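Long-range contacts in 1-pyrroline-5-carboxylate dehydrogenase (PDB 1UZB), which probably catalyses the NAD-dependent oxidation of glutamate semialdehyde, the open form of 1-pyrroline-5-carboxylate, to glutamate in proline breakdown: residues R36-Y41 with G216-E221; A133-A138 with F185-F190; E165-F170 with A511-F516. One frame throughout, in Å; residues are numbered along the deposited sequence. Where two conformers were deposited one is given.

Contact 1: residues R36-Y41 with G216-E221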
loop_
_atom_site.group_PDB
_atom_site.type_symbol
_atom_site.label_atom_id
_atom_site.label_comp_id
_atom_site.label_asym_id
_atom_site.label_seq_id
_atom_site.Cartn_x
_atom_site.Cartn_y
_atom_site.Cartn_z
ATOM N N ARG A 36 -18.089 -27.402 44.087
ATOM C CA ARG A 36 -17.445 -26.122 44.357
ATOM C C ARG A 36 -18.426 -24.965 44.185
ATOM O O ARG A 36 -19.327 -25.026 43.348
ATOM C CB ARG A 36 -16.253 -25.939 43.418
ATOM C CG ARG A 36 -15.491 -24.640 43.607
ATOM C CD ARG A 36 -14.321 -24.567 42.643
ATOM N NE ARG A 36 -13.641 -23.277 42.686
ATOM C CZ ARG A 36 -12.674 -22.917 41.849
ATOM N NH1 ARG A 36 -12.272 -23.752 40.901
ATOM N NH2 ARG A 36 -12.112 -21.721 41.958
ATOM N N HIS A 37 -18.248 -23.917 44.984
ATOM C CA HIS A 37 -19.116 -22.745 44.923
ATOM C C HIS A 37 -18.404 -21.547 44.304
ATOM O O HIS A 37 -17.301 -21.194 44.716
ATOM C CB HIS A 37 -19.594 -22.364 46.324
ATOM C CG HIS A 37 -20.558 -21.221 46.335
ATOM N ND1 HIS A 37 -21.842 -21.326 45.845
ATOM C CD2 HIS A 37 -20.420 -19.940 46.753
ATOM C CE1 HIS A 37 -22.453 -20.162 45.962
ATOM N NE2 HIS A 37 -21.612 -19.304 46.510
ATOM N N TYR A 38 -19.046 -20.916 43.324
ATOM C CA TYR A 38 -18.464 -19.755 42.656
ATOM C C TYR A 38 -19.332 -18.518 42.877
ATOM O O TYR A 38 -20.508 -18.505 42.527
ATOM C CB TYR A 38 -18.330 -20.012 41.151
ATOM C CG TYR A 38 -17.639 -21.311 40.786
ATOM C CD1 TYR A 38 -18.307 -22.532 40.887
ATOM C CD2 TYR A 38 -16.318 -21.319 40.341
ATOM C CE1 TYR A 38 -17.674 -23.730 40.553
ATOM C CE2 TYR A 38 -15.676 -22.511 40.005
ATOM C CZ TYR A 38 -16.360 -23.710 40.113
ATOM O OH TYR A 38 -15.724 -24.883 39.778
ATOM N N PRO A 39 -18.759 -17.457 43.464
ATOM C CA PRO A 39 -19.530 -16.232 43.709
ATOM C C PRO A 39 -19.701 -15.381 42.450
ATOM O O PRO A 39 -19.288 -15.771 41.356
ATOM C CB PRO A 39 -18.694 -15.498 44.758
ATOM C CG PRO A 39 -17.859 -16.587 45.392
ATOM C CD PRO A 39 -17.489 -17.424 44.206
ATOM N N LEU A 40 -20.338 -14.226 42.616
ATOM C CA LEU A 40 -20.513 -13.283 41.519
ATOM C C LEU A 40 -19.171 -12.556 41.431
ATOM O O LEU A 40 -18.346 -12.668 42.333
ATOM C CB LEU A 40 -21.596 -12.250 41.857
ATOM C CG LEU A 40 -22.965 -12.718 42.366
ATOM C CD1 LEU A 40 -23.833 -11.508 42.711
ATOM C CD2 LEU A 40 -23.639 -13.570 41.307
ATOM N N TYR A 41 -18.941 -11.824 40.348
ATOM C CA TYR A 41 -17.710 -11.054 40.219
ATOM C C TYR A 41 -18.150 -9.639 39.873
ATOM O O TYR A 41 -18.657 -9.382 38.779
ATOM C CB TYR A 41 -16.804 -11.611 39.118
ATOM C CG TYR A 41 -15.428 -10.971 39.083
ATOM C CD1 TYR A 41 -14.427 -11.362 39.977
ATOM C CD2 TYR A 41 -15.125 -9.972 38.155
ATOM C CE1 TYR A 41 -13.157 -10.776 39.942
ATOM C CE2 TYR A 41 -13.867 -9.380 38.116
ATOM C CZ TYR A 41 -12.887 -9.785 39.007
ATOM O OH TYR A 41 -11.638 -9.211 38.951
ATOM N N GLY A 216 -18.694 -20.348 33.128
ATOM C CA GLY A 216 -18.635 -18.906 32.984
ATOM C C GLY A 216 -17.796 -18.324 34.111
ATOM O O GLY A 216 -17.028 -17.377 33.917
ATOM N N ALA A 217 -17.943 -18.896 35.302
ATOM C CA ALA A 217 -17.173 -18.442 36.450
ATOM C C ALA A 217 -15.687 -18.702 36.209
ATOM O O ALA A 217 -14.847 -17.872 36.546
ATOM C CB ALA A 217 -17.635 -19.157 37.713
ATOM N N LYS A 218 -15.363 -19.851 35.619
ATOM C CA LYS A 218 -13.968 -20.176 35.345
ATOM C C LYS A 218 -13.374 -19.213 34.325
ATOM O O LYS A 218 -12.187 -18.891 34.389
ATOM C CB LYS A 218 -13.830 -21.627 34.872
ATOM C CG LYS A 218 -14.141 -22.637 35.963
ATOM C CD LYS A 218 -13.787 -24.053 35.541
ATOM C CE LYS A 218 -14.019 -25.036 36.678
ATOM N NZ LYS A 218 -13.493 -26.385 36.347
ATOM N N VAL A 219 -14.189 -18.746 33.383
ATOM C CA VAL A 219 -13.694 -17.781 32.412
ATOM C C VAL A 219 -13.386 -16.487 33.173
ATOM O O VAL A 219 -12.390 -15.821 32.895
ATOM C CB VAL A 219 -14.732 -17.524 31.290
ATOM C CG1 VAL A 219 -14.312 -16.325 30.446
ATOM C CG2 VAL A 219 -14.850 -18.770 30.410
ATOM N N PHE A 220 -14.221 -16.135 34.150
ATOM C CA PHE A 220 -13.956 -14.927 34.918
ATOM C C PHE A 220 -12.723 -15.049 35.802
ATOM O O PHE A 220 -12.077 -14.047 36.107
ATOM C CB PHE A 220 -15.179 -14.491 35.728
ATOM C CG PHE A 220 -15.996 -13.452 35.024
ATOM C CD1 PHE A 220 -16.827 -13.805 33.966
ATOM C CD2 PHE A 220 -15.849 -12.103 35.338
ATOM C CE1 PHE A 220 -17.492 -12.835 33.225
ATOM C CE2 PHE A 220 -16.511 -11.122 34.603
ATOM C CZ PHE A 220 -17.334 -11.489 33.543
ATOM N N GLU A 221 -12.382 -16.269 36.208
ATOM C CA GLU A 221 -11.171 -16.457 36.998
ATOM C C GLU A 221 -10.012 -16.024 36.102
ATOM O O GLU A 221 -9.050 -15.414 36.561
ATOM C CB GLU A 221 -10.980 -17.924 37.386
ATOM C CG GLU A 221 -11.873 -18.414 38.509
ATOM C CD GLU A 221 -11.551 -19.841 38.902
ATOM O OE1 GLU A 221 -11.621 -20.724 38.026
ATOM O OE2 GLU A 221 -11.225 -20.080 40.083
HETATM O O HOH W 1 -11.094 -23.232 38.476
#

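Contact 2: residues A133-A138 with F185-F190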
loop_
_atom_site.group_PDB
_atom_site.type_symbol
_atom_site.label_atom_id
_atom_site.label_comp_id
_atom_site.label_asym_id
_atom_site.label_seq_id
_atom_site.Cartn_x
_atom_site.Cartn_y
_atom_site.Cartn_z
ATOM N N ALA A 133 -13.297 -27.794 20.569
ATOM C CA ALA A 133 -13.608 -26.787 19.558
ATOM C C ALA A 133 -14.146 -25.513 20.203
ATOM O O ALA A 133 -13.841 -24.407 19.760
ATOM C CB ALA A 133 -14.626 -27.340 18.562
ATOM N N ASP A 134 -14.944 -25.682 21.254
ATOM C CA ASP A 134 -15.553 -24.571 21.981
ATOM C C ASP A 134 -14.458 -23.694 22.598
ATOM O O ASP A 134 -14.404 -22.487 22.359
ATOM C CB ASP A 134 -16.478 -25.143 23.070
ATOM C CG ASP A 134 -17.371 -24.095 23.720
ATOM O OD1 ASP A 134 -16.884 -22.992 24.038
ATOM O OD2 ASP A 134 -18.564 -24.399 23.942
ATOM N N VAL A 135 -13.574 -24.302 23.382
ATOM C CA VAL A 135 -12.502 -23.545 24.019
ATOM C C VAL A 135 -11.555 -22.926 22.988
ATOM O O VAL A 135 -11.091 -21.791 23.163
ATOM C CB VAL A 135 -11.709 -24.437 24.997
ATOM C CG1 VAL A 135 -10.573 -23.643 25.623
ATOM C CG2 VAL A 135 -12.645 -24.959 26.089
ATOM N N ALA A 136 -11.268 -23.659 21.916
ATOM C CA ALA A 136 -10.389 -23.150 20.868
ATOM C C ALA A 136 -10.986 -21.885 20.250
ATOM O O ALA A 136 -10.268 -20.927 19.963
ATOM C CB ALA A 136 -10.180 -24.213 19.799
ATOM N N GLU A 137 -12.302 -21.882 20.050
ATOM C CA GLU A 137 -12.988 -20.728 19.479
ATOM C C GLU A 137 -12.907 -19.532 20.432
ATOM O O GLU A 137 -12.758 -18.398 19.989
ATOM C CB GLU A 137 -14.453 -21.066 19.193
ATOM C CG GLU A 137 -15.216 -19.958 18.479
ATOM C CD GLU A 137 -16.677 -20.298 18.259
ATOM O OE1 GLU A 137 -16.971 -21.444 17.869
ATOM O OE2 GLU A 137 -17.533 -19.413 18.463
ATOM N N ALA A 138 -13.016 -19.786 21.735
ATOM C CA ALA A 138 -12.931 -18.717 22.732
ATOM C C ALA A 138 -11.558 -18.046 22.651
ATOM O O ALA A 138 -11.451 -16.822 22.658
ATOM C CB ALA A 138 -13.153 -19.287 24.133
ATOM N N PHE A 185 -22.582 -22.681 23.745
ATOM C CA PHE A 185 -21.168 -22.361 23.541
ATOM C C PHE A 185 -20.848 -21.395 24.672
ATOM O O PHE A 185 -20.532 -20.229 24.445
ATOM C CB PHE A 185 -20.921 -21.709 22.181
ATOM C CG PHE A 185 -21.012 -22.671 21.035
ATOM C CD1 PHE A 185 -22.226 -22.896 20.394
ATOM C CD2 PHE A 185 -19.891 -23.388 20.624
ATOM C CE1 PHE A 185 -22.323 -23.827 19.357
ATOM C CE2 PHE A 185 -19.977 -24.320 19.592
ATOM C CZ PHE A 185 -21.198 -24.539 18.958
ATOM N N PRO A 186 -20.923 -21.892 25.920
ATOM C CA PRO A 186 -20.678 -21.137 27.150
ATOM C C PRO A 186 -19.268 -20.660 27.439
ATOM O O PRO A 186 -19.042 -19.959 28.426
ATOM C CB PRO A 186 -21.226 -22.062 28.224
ATOM C CG PRO A 186 -20.854 -23.392 27.711
ATOM C CD PRO A 186 -21.154 -23.316 26.228
ATOM N N VAL A 187 -18.312 -21.064 26.613
ATOM C CA VAL A 187 -16.958 -20.561 26.778
ATOM C C VAL A 187 -16.707 -19.660 25.568
ATOM O O VAL A 187 -16.426 -18.480 25.721
ATOM C CB VAL A 187 -15.893 -21.679 26.826
ATOM C CG1 VAL A 187 -14.502 -21.056 26.937
ATOM C CG2 VAL A 187 -16.143 -22.581 28.023
ATOM N N ALA A 188 -16.869 -20.210 24.368
ATOM C CA ALA A 188 -16.641 -19.456 23.138
ATOM C C ALA A 188 -17.473 -18.184 22.952
ATOM O O ALA A 188 -16.921 -17.089 22.874
ATOM C CB ALA A 188 -16.836 -20.366 21.932
ATOM N N ILE A 189 -18.793 -18.324 22.856
ATOM C CA ILE A 189 -19.647 -17.157 22.640
ATOM C C ILE A 189 -19.685 -16.238 23.861
ATOM O O ILE A 189 -19.719 -15.017 23.728
ATOM C CB ILE A 189 -21.055 -17.601 22.208
ATOM C CG1 ILE A 189 -20.953 -18.296 20.845
ATOM C CG2 ILE A 189 -21.995 -16.403 22.112
ATOM C CD1 ILE A 189 -22.263 -18.826 20.314
ATOM N N PHE A 190 -19.664 -16.830 25.048
ATOM C CA PHE A 190 -19.636 -16.072 26.294
ATOM C C PHE A 190 -18.417 -15.141 26.231
ATOM O O PHE A 190 -18.519 -13.937 26.453
ATOM C CB PHE A 190 -19.503 -17.057 27.462
ATOM C CG PHE A 190 -19.451 -16.413 28.819
ATOM C CD1 PHE A 190 -20.605 -15.923 29.418
ATOM C CD2 PHE A 190 -18.252 -16.343 29.519
ATOM C CE1 PHE A 190 -20.566 -15.375 30.703
ATOM C CE2 PHE A 190 -18.200 -15.798 30.803
ATOM C CZ PHE A 190 -19.360 -15.315 31.397
#

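Contact 3: residues E165-F170 with A511-F516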
loop_
_atom_site.group_PDB
_atom_site.type_symbol
_atom_site.label_atom_id
_atom_site.label_comp_id
_atom_site.label_asym_id
_atom_site.label_seq_id
_atom_site.Cartn_x
_atom_site.Cartn_y
_atom_site.Cartn_z
ATOM N N GLU A 165 -7.455 24.029 7.796
ATOM C CA GLU A 165 -8.073 23.304 8.898
ATOM C C GLU A 165 -7.523 21.910 9.107
ATOM O O GLU A 165 -7.025 21.269 8.179
ATOM C CB GLU A 165 -9.566 23.110 8.638
ATOM C CG GLU A 165 -10.464 24.300 8.795
ATOM C CD GLU A 165 -11.927 23.917 8.616
ATOM O OE1 GLU A 165 -12.794 24.782 8.847
ATOM O OE2 GLU A 165 -12.209 22.753 8.240
ATOM N N ASP A 166 -7.637 21.443 10.343
ATOM C CA ASP A 166 -7.274 20.076 10.668
ATOM C C ASP A 166 -8.636 19.430 10.919
ATOM O O ASP A 166 -9.440 19.944 11.700
ATOM C CB ASP A 166 -6.425 19.999 11.939
ATOM C CG ASP A 166 -6.027 18.573 12.282
ATOM O OD1 ASP A 166 -6.546 18.017 13.275
ATOM O OD2 ASP A 166 -5.192 18.005 11.549
ATOM N N ASN A 167 -8.913 18.337 10.221
ATOM C CA ASN A 167 -10.167 17.617 10.391
ATOM C C ASN A 167 -9.817 16.205 10.781
ATOM O O ASN A 167 -9.249 15.446 9.997
ATOM C CB ASN A 167 -10.986 17.670 9.104
ATOM C CG ASN A 167 -11.694 18.995 8.944
ATOM O OD1 ASN A 167 -12.686 19.259 9.620
ATOM N ND2 ASN A 167 -11.177 19.851 8.069
ATOM N N GLU A 168 -10.157 15.868 12.015
ATOM C CA GLU A 168 -9.833 14.573 12.580
ATOM C C GLU A 168 -11.057 13.831 13.084
ATOM O O GLU A 168 -11.766 14.322 13.961
ATOM C CB GLU A 168 -8.858 14.798 13.734
ATOM C CG GLU A 168 -8.269 13.560 14.360
ATOM C CD GLU A 168 -7.376 13.918 15.525
ATOM O OE1 GLU A 168 -7.910 14.181 16.622
ATOM O OE2 GLU A 168 -6.143 13.964 15.334
ATOM N N SER A 169 -11.309 12.659 12.516
ATOM C CA SER A 169 -12.426 11.827 12.943
ATOM C C SER A 169 -11.857 10.568 13.585
ATOM O O SER A 169 -10.869 9.992 13.105
ATOM C CB SER A 169 -13.330 11.478 11.761
ATOM O OG SER A 169 -14.155 12.587 11.439
ATOM N N PHE A 170 -12.470 10.148 14.684
ATOM C CA PHE A 170 -11.998 8.981 15.408
ATOM C C PHE A 170 -13.122 8.281 16.151
ATOM O O PHE A 170 -14.187 8.856 16.388
ATOM C CB PHE A 170 -10.887 9.383 16.393
ATOM C CG PHE A 170 -11.262 10.509 17.322
ATOM C CD1 PHE A 170 -11.064 11.840 16.955
ATOM C CD2 PHE A 170 -11.797 10.238 18.573
ATOM C CE1 PHE A 170 -11.394 12.881 17.829
ATOM C CE2 PHE A 170 -12.128 11.269 19.449
ATOM C CZ PHE A 170 -11.923 12.592 19.077
ATOM N N ALA A 511 -16.096 13.778 15.108
ATOM C CA ALA A 511 -15.362 14.537 14.096
ATOM C C ALA A 511 -15.009 15.889 14.701
ATOM O O ALA A 511 -15.894 16.642 15.116
ATOM C CB ALA A 511 -16.218 14.726 12.848
ATOM N N VAL A 512 -13.716 16.190 14.755
ATOM C CA VAL A 512 -13.248 17.442 15.337
ATOM C C VAL A 512 -12.444 18.255 14.333
ATOM O O VAL A 512 -11.469 17.773 13.757
ATOM C CB VAL A 512 -12.384 17.165 16.575
ATOM C CG1 VAL A 512 -11.988 18.470 17.242
ATOM C CG2 VAL A 512 -13.156 16.281 17.546
ATOM N N ALA A 513 -12.860 19.497 14.138
ATOM C CA ALA A 513 -12.205 20.391 13.197
ATOM C C ALA A 513 -11.617 21.604 13.903
ATOM O O ALA A 513 -12.252 22.179 14.792
ATOM C CB ALA A 513 -13.212 20.860 12.149
ATOM N N GLU A 514 -10.397 21.976 13.532
ATOM C CA GLU A 514 -9.786 23.174 14.088
ATOM C C GLU A 514 -9.368 24.071 12.940
ATOM O O GLU A 514 -8.605 23.658 12.064
ATOM C CB GLU A 514 -8.544 22.896 14.950
ATOM C CG GLU A 514 -7.966 24.221 15.477
ATOM C CD GLU A 514 -6.741 24.096 16.363
ATOM O OE1 GLU A 514 -6.402 22.978 16.796
ATOM O OE2 GLU A 514 -6.117 25.149 16.637
ATOM N N ARG A 515 -9.893 25.291 12.931
ATOM C CA ARG A 515 -9.526 26.264 11.913
ATOM C C ARG A 515 -8.369 27.045 12.523
ATOM O O ARG A 515 -8.526 27.698 13.557
ATOM C CB ARG A 515 -10.696 27.198 11.608
ATOM C CG ARG A 515 -10.382 28.205 10.515
ATOM C CD ARG A 515 -11.633 28.916 10.047
ATOM N NE ARG A 515 -12.588 27.987 9.450
ATOM C CZ ARG A 515 -13.741 28.355 8.900
ATOM N NH1 ARG A 515 -14.552 27.445 8.381
ATOM N NH2 ARG A 515 -14.079 29.636 8.869
ATOM N N PHE A 516 -7.205 26.968 11.892
ATOM C CA PHE A 516 -6.022 27.646 12.409
ATOM C C PHE A 516 -5.991 29.152 12.187
ATOM O O PHE A 516 -5.357 29.843 13.014
ATOM C CB PHE A 516 -4.763 27.002 11.831
ATOM C CG PHE A 516 -4.635 25.548 12.167
ATOM C CD1 PHE A 516 -4.698 24.584 11.168
ATOM C CD2 PHE A 516 -4.482 25.140 13.489
ATOM C CE1 PHE A 516 -4.613 23.231 11.481
ATOM C CE2 PHE A 516 -4.397 23.792 13.812
ATOM C CZ PHE A 516 -4.464 22.836 12.804
ATOM O OXT PHE A 516 -6.577 29.619 11.192
HETATM O O HOH W 2 -8.846 18.601 14.581
#

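Contact 1: residues R36-Y41 with G216-E221
Y38 packs against A217 and K218, and its side chain can be traced atom by atom from strand 36-42 onto helix 213-226. CB meets A217 CB at 3.6 Å, and ring atom CD2 lies at the same distance from that methyl group, an oblique approach to the ring. With CG anti to its own carbonyl carbon (chi1 -51°), the ring runs back toward the start of the strand. There CE2 lies 3.4 Å above the guanidinium plane of R36, offset toward its rim. At the tip, OH touches K218 CE at 3.5 Å. The ammonium of K218 continues past the ring to E33 and T119.

R36 reaches across as a fully extended chain. Its NH2 forms a salt bridge with E221 OE2 at 2.6 Å, but the N-H...O angle is only 133°: the oxygen lies off the guanidinium plane and is itself met from above the carboxylate plane. A water joins the second pair of atoms, accepting from R36 NH1 at 2.7 Å and donating to E221 OE1 at 2.6 Å. E33 and R112 extend this charge network.

Further along, Y41 CD2 meets the rim of F220 at CD2, 3.6 Å away, with the ring planes at 53°; the hydroxyl of Y41 turns to H224.

The strand thus packs on a helix of what is probably the coenzyme-binding domain. Short but bent, the direct salt bridge is complemented by the water, so two links restrain the rotation of each charged group, while the aromatic contacts carry the rest of the interface.

Contact 2: residues A133-A138 with F185-F190
A138, V187 and A188 form the apolar centre, where helix 128-149 comes against the start of helix 188-199. The CA atoms of A138 and A188 are 3.8 Å apart, a close approach consistent with two side chains that are single methyl groups. A138 CB sits 3.6 Å from V187 CG1 and equally close to A188 CA. V187 holds CG1 anti to its backbone N (chi1 177°), directing that branch at A138, with V135 CG2 more distantly beside it.

Outward from this centre, A188 CB lies against the extended side chain of E137 along its length, from CB to OE2, and is 3.3 Å from D134 O.

D134 forms the polar edge. The backbone N of A188, the residue that opens helix 188-199, donates to D134 OD1 at 2.8 Å with an N-H...O angle of 155°, reaching the oxygen nearly along its C-O axis. The same OD1 is 3.2 Å from V187 CB, a tight fit. The other oxygen, OD2, lies 3.3 Å from F185 CA and near P186 CD, and pairs with K126, whose ammonium also makes a cation-pi contact with the F185 ring. The amino end of helix 188-199 would probably favour the negative charge of this carboxylate.

F185 and P186 belong to the Pro-Trp-Asn-Phe-Pro motif, whose asparagine helps form the oxyanion hole in related aldehyde dehydrogenases. The junction lies deep in the chain: helix 113-124 packs on D134 and V135, V215 of helix 213-226 meets P186 and V187, and strand 165-180 precedes helix 188-199 in the chain.

Contact 3: residues E165-F170 with A511-F516
E165 faces R515 across a non-hydrogen-bonded antiparallel pair. In one of the two conformers modelled for the arginine, NE and NH1 both bind E165 OE1 side-on, the NH1 bond being 3.2 Å, with the oxygen in the guanidinium plane. R473 of the second subunit also bridges to this oxygen. E165 OE2 takes an N-H from N167 ND2 on its anti lone pair.

D166 and E514 form a hydrogen-bonded pair: D166 N reaches E514 O at 3.0 Å, and E514 N returns to D166 O at 2.9 Å. D166 CB packs 3.6 Å from F516 CZ, an oblique contact with the terminal ring, while the carboxylate turns to T2 and R100 of the third subunit.

At N167 the amide oxygen OD1 presses on A513 CB at 3.0 Å and accepts from Q483 of the second subunit, so both ends of the amide have partners and its flip is set.

The segment axes run at 166°, and the register proceeds residue for residue, as expected for an antiparallel beta ribbon. Residues 511-514 also pair in parallel with a strand of the second subunit, continuing the sheet across the interface; this matches the oligomerisation arm of aldehyde dehydrogenases.

E168 repeats the two-bond pattern with V512, whose N lies 2.8 Å from E168 O. Its carboxylate has Y154 and arginines from both other subunits as partners. S169 OG lies 3.3 Å from A511 CB, on the face shared with E165 and N167. F170 adopts the crowded first torsion (chi1 53°), bringing CE1 obliquely to V512 CG2 at 3.8 Å; Y154 meets its ring edge-to-face.

How the contacts relate
Contacts 1 and 2 adjoin in the body of the subunit, their centres 16 Å apart, and F190 joins them: its CZ packs 3.6 Å from F220 CE1, and V219 lies beside the same ring. Contact 2 is the more central, about 7 Å from the chain centre against 20 Å for contact 1, and it depends on close alanine packing with one carboxylate bond, whereas contact 1 adds a charge network. The centre of contact 3 lies about 40 Å from the chain centre, yet two neighbouring subunits bury it, and it is held mainly by backbone bonds. Strand 165-180, which forms the arm, runs on toward contact 2 without the two contacts touching.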